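Local atomic coordinates of adenylate kinase (Desulfovibrio gigas, PDB entry 2XB4), a protein that probably catalyses the reversible transfer of the terminal phosphate of ATP to AMP, giving two ADP, and carries a bound zinc ion. Residues A[109-114]-A[200-205]. Residues are numbered along the deposited sequence; the frame is centred on the assembly and turned at random.
Sequences VIEILL and FVYIEL
Val-109 to Leu-113 and Val-201 to Leu-205 pair as neighbouring parallel strands, their axes 4.7 Å apart, with Ile-110 level with Ile-203. They are the last two strands of the five-stranded parallel sheet (order 2-3-1-4-5) in the P-loop CORE domain. Five backbone hydrogen bonds join them: Val-109 N and O bond to Val-201 O and Ile-203 N, Glu-111 N and O to Ile-203 O and Leu-205 N, and Leu-113 N to Leu-205 O. Leu-113 also bonds to Gly-207, so the pairing runs on.

One face carries Ile-110, Ile-112, Ile-203 and Leu-205 and packs partly on helix 211-222. Leu-205 CD1 lies 3.6 Å from Ile-110 CG2 and 4.1 Å from Ile-112 CG1. Ile-112 also touches Ser-11, a predicted ATP-binding residue.

Val-109, Glu-111, Tyr-202 and Glu-204 lie on the other face, beside helix 184-192. The two methyls of Val-109 touch different rings: CG1 is 3.4 Å from Tyr-202 CE1, and CG2 3.7 Å from Phe-200 CE1. CG of Tyr-202 stands anti to the backbone N (chi1 -171°), which brings the ring against Val-109 and its hydroxyl to Glu-111. Tyr-202 OH donates to Glu-111 OE1, at the ring edge, over 2.6 Å and from 41° above the carboxylate plane. The Lys-192 salt bridge to Glu-204 OE2 probably eases its repulsion with Glu-111 OE1, 4.4 Å away. A water donates to both oxygens, at 2.7 Å to Glu-111 OE1.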
loop_
_atom_site.group_PDB
_atom_site.type_symbol
_atom_site.label_atom_id
_atom_site.label_comp_id
_atom_site.label_asym_id
_atom_site.label_seq_id
_atom_site.Cartn_x
_atom_site.Cartn_y
_atom_site.Cartn_z
ATOM N N VAL A 109 8.313 13.405 -33.975
ATOM C CA VAL A 109 7.573 12.353 -33.274
ATOM C C VAL A 109 8.649 11.552 -32.604
ATOM O O VAL A 109 9.638 11.125 -33.260
ATOM C CB VAL A 109 6.742 11.431 -34.272
ATOM C CG1 VAL A 109 6.207 10.140 -33.566
ATOM C CG2 VAL A 109 5.640 12.224 -34.876
ATOM N N ILE A 110 8.499 11.356 -31.304
ATOM C CA ILE A 110 9.511 10.569 -30.549
ATOM C C ILE A 110 8.939 9.189 -30.163
ATOM O O ILE A 110 7.839 9.097 -29.608
ATOM C CB ILE A 110 9.869 11.304 -29.268
ATOM C CG1 ILE A 110 10.616 12.621 -29.618
ATOM C CG2 ILE A 110 10.799 10.431 -28.309
ATOM C CD1 ILE A 110 10.789 13.579 -28.390
ATOM N N GLU A 111 9.700 8.126 -30.380
ATOM C CA GLU A 111 9.251 6.822 -29.929
ATOM C C GLU A 111 10.348 6.255 -29.053
ATOM O O GLU A 111 11.506 6.162 -29.491
ATOM C CB GLU A 111 8.960 5.885 -31.119
ATOM C CG GLU A 111 8.540 4.482 -30.672
ATOM C CD GLU A 111 8.736 3.369 -31.759
ATOM O OE1 GLU A 111 9.009 3.640 -32.965
ATOM O OE2 GLU A 111 8.635 2.200 -31.354
ATOM N N ILE A 112 9.994 5.853 -27.828
ATOM C CA ILE A 112 10.942 5.149 -26.970
ATOM C C ILE A 112 10.735 3.630 -27.180
ATOM O O ILE A 112 9.629 3.124 -26.983
ATOM C CB ILE A 112 10.746 5.507 -25.498
ATOM C CG1 ILE A 112 10.821 7.049 -25.351
ATOM C CG2 ILE A 112 11.860 4.745 -24.649
ATOM C CD1 ILE A 112 10.396 7.515 -23.984
ATOM N N LEU A 113 11.813 2.926 -27.548
ATOM C CA LEU A 113 11.766 1.515 -28.022
ATOM C C LEU A 113 12.249 0.702 -26.866
ATOM O O LEU A 113 13.338 1.012 -26.316
ATOM C CB LEU A 113 12.802 1.250 -29.156
ATOM C CG LEU A 113 12.233 1.557 -30.531
ATOM C CD1 LEU A 113 12.092 3.102 -30.761
ATOM C CD2 LEU A 113 13.121 0.927 -31.571
ATOM N N LEU A 114 11.503 -0.358 -26.535
ATOM C CA LEU A 114 11.942 -1.299 -25.509
ATOM C C LEU A 114 11.228 -2.643 -25.820
ATOM O O LEU A 114 10.034 -2.624 -26.114
ATOM C CB LEU A 114 11.457 -0.704 -24.133
ATOM C CG LEU A 114 12.085 -1.112 -22.834
ATOM C CD1 LEU A 114 13.483 -0.488 -22.914
ATOM C CD2 LEU A 114 11.392 -0.502 -21.722
ATOM N N PHE A 200 8.297 16.054 -41.186
ATOM C CA PHE A 200 8.679 15.997 -39.742
ATOM C C PHE A 200 9.741 14.945 -39.463
ATOM O O PHE A 200 10.006 14.120 -40.326
ATOM C CB PHE A 200 7.469 15.894 -38.778
ATOM C CG PHE A 200 6.576 14.642 -38.970
ATOM C CD1 PHE A 200 6.924 13.437 -38.399
ATOM C CD2 PHE A 200 5.404 14.730 -39.731
ATOM C CE1 PHE A 200 6.075 12.293 -38.516
ATOM C CE2 PHE A 200 4.483 13.618 -39.828
ATOM C CZ PHE A 200 4.851 12.376 -39.223
ATOM N N VAL A 201 10.396 15.015 -38.310
ATOM C CA VAL A 201 11.452 14.092 -38.039
ATOM C C VAL A 201 10.984 13.037 -37.004
ATOM O O VAL A 201 10.397 13.377 -36.012
ATOM C CB VAL A 201 12.733 14.850 -37.576
ATOM C CG1 VAL A 201 13.780 13.887 -37.025
ATOM C CG2 VAL A 201 13.376 15.811 -38.740
ATOM N N TYR A 202 11.233 11.754 -37.287
ATOM C CA TYR A 202 10.810 10.671 -36.400
ATOM C C TYR A 202 12.056 10.198 -35.635
ATOM O O TYR A 202 13.072 9.772 -36.251
ATOM C CB TYR A 202 10.251 9.520 -37.218
ATOM C CG TYR A 202 9.570 8.412 -36.349
ATOM C CD1 TYR A 202 8.217 8.500 -36.028
ATOM C CD2 TYR A 202 10.293 7.292 -35.900
ATOM C CE1 TYR A 202 7.565 7.494 -35.310
ATOM C CE2 TYR A 202 9.651 6.254 -35.107
ATOM C CZ TYR A 202 8.285 6.382 -34.864
ATOM O OH TYR A 202 7.548 5.443 -34.189
ATOM N N ILE A 203 12.014 10.351 -34.317
ATOM C CA ILE A 203 13.196 10.057 -33.482
ATOM C C ILE A 203 12.931 8.728 -32.738
ATOM O O ILE A 203 11.882 8.596 -32.122
ATOM C CB ILE A 203 13.430 11.177 -32.472
ATOM C CG1 ILE A 203 13.824 12.472 -33.222
ATOM C CG2 ILE A 203 14.670 10.811 -31.472
ATOM C CD1 ILE A 203 14.006 13.701 -32.236
ATOM N N GLU A 204 13.864 7.766 -32.822
ATOM C CA GLU A 204 13.730 6.485 -32.113
ATOM C C GLU A 204 14.761 6.515 -31.010
ATOM O O GLU A 204 15.966 6.748 -31.289
ATOM C CB GLU A 204 14.078 5.353 -33.078
ATOM C CG GLU A 204 13.010 5.084 -34.161
ATOM C CD GLU A 204 13.422 3.887 -35.030
ATOM O OE1 GLU A 204 14.620 3.606 -35.151
ATOM O OE2 GLU A 204 12.575 3.195 -35.570
ATOM N N LEU A 205 14.314 6.380 -29.774
ATOM C CA LEU A 205 15.176 6.367 -28.613
ATOM C C LEU A 205 15.300 4.932 -28.095
ATOM O O LEU A 205 14.285 4.252 -27.865
ATOM C CB LEU A 205 14.532 7.255 -27.537
ATOM C CG LEU A 205 14.506 8.742 -27.852
ATOM C CD1 LEU A 205 13.860 9.524 -26.597
ATOM C CD2 LEU A 205 15.975 9.275 -28.193
HETATM O O HOH W 1 10.321 2.221 -34.893
#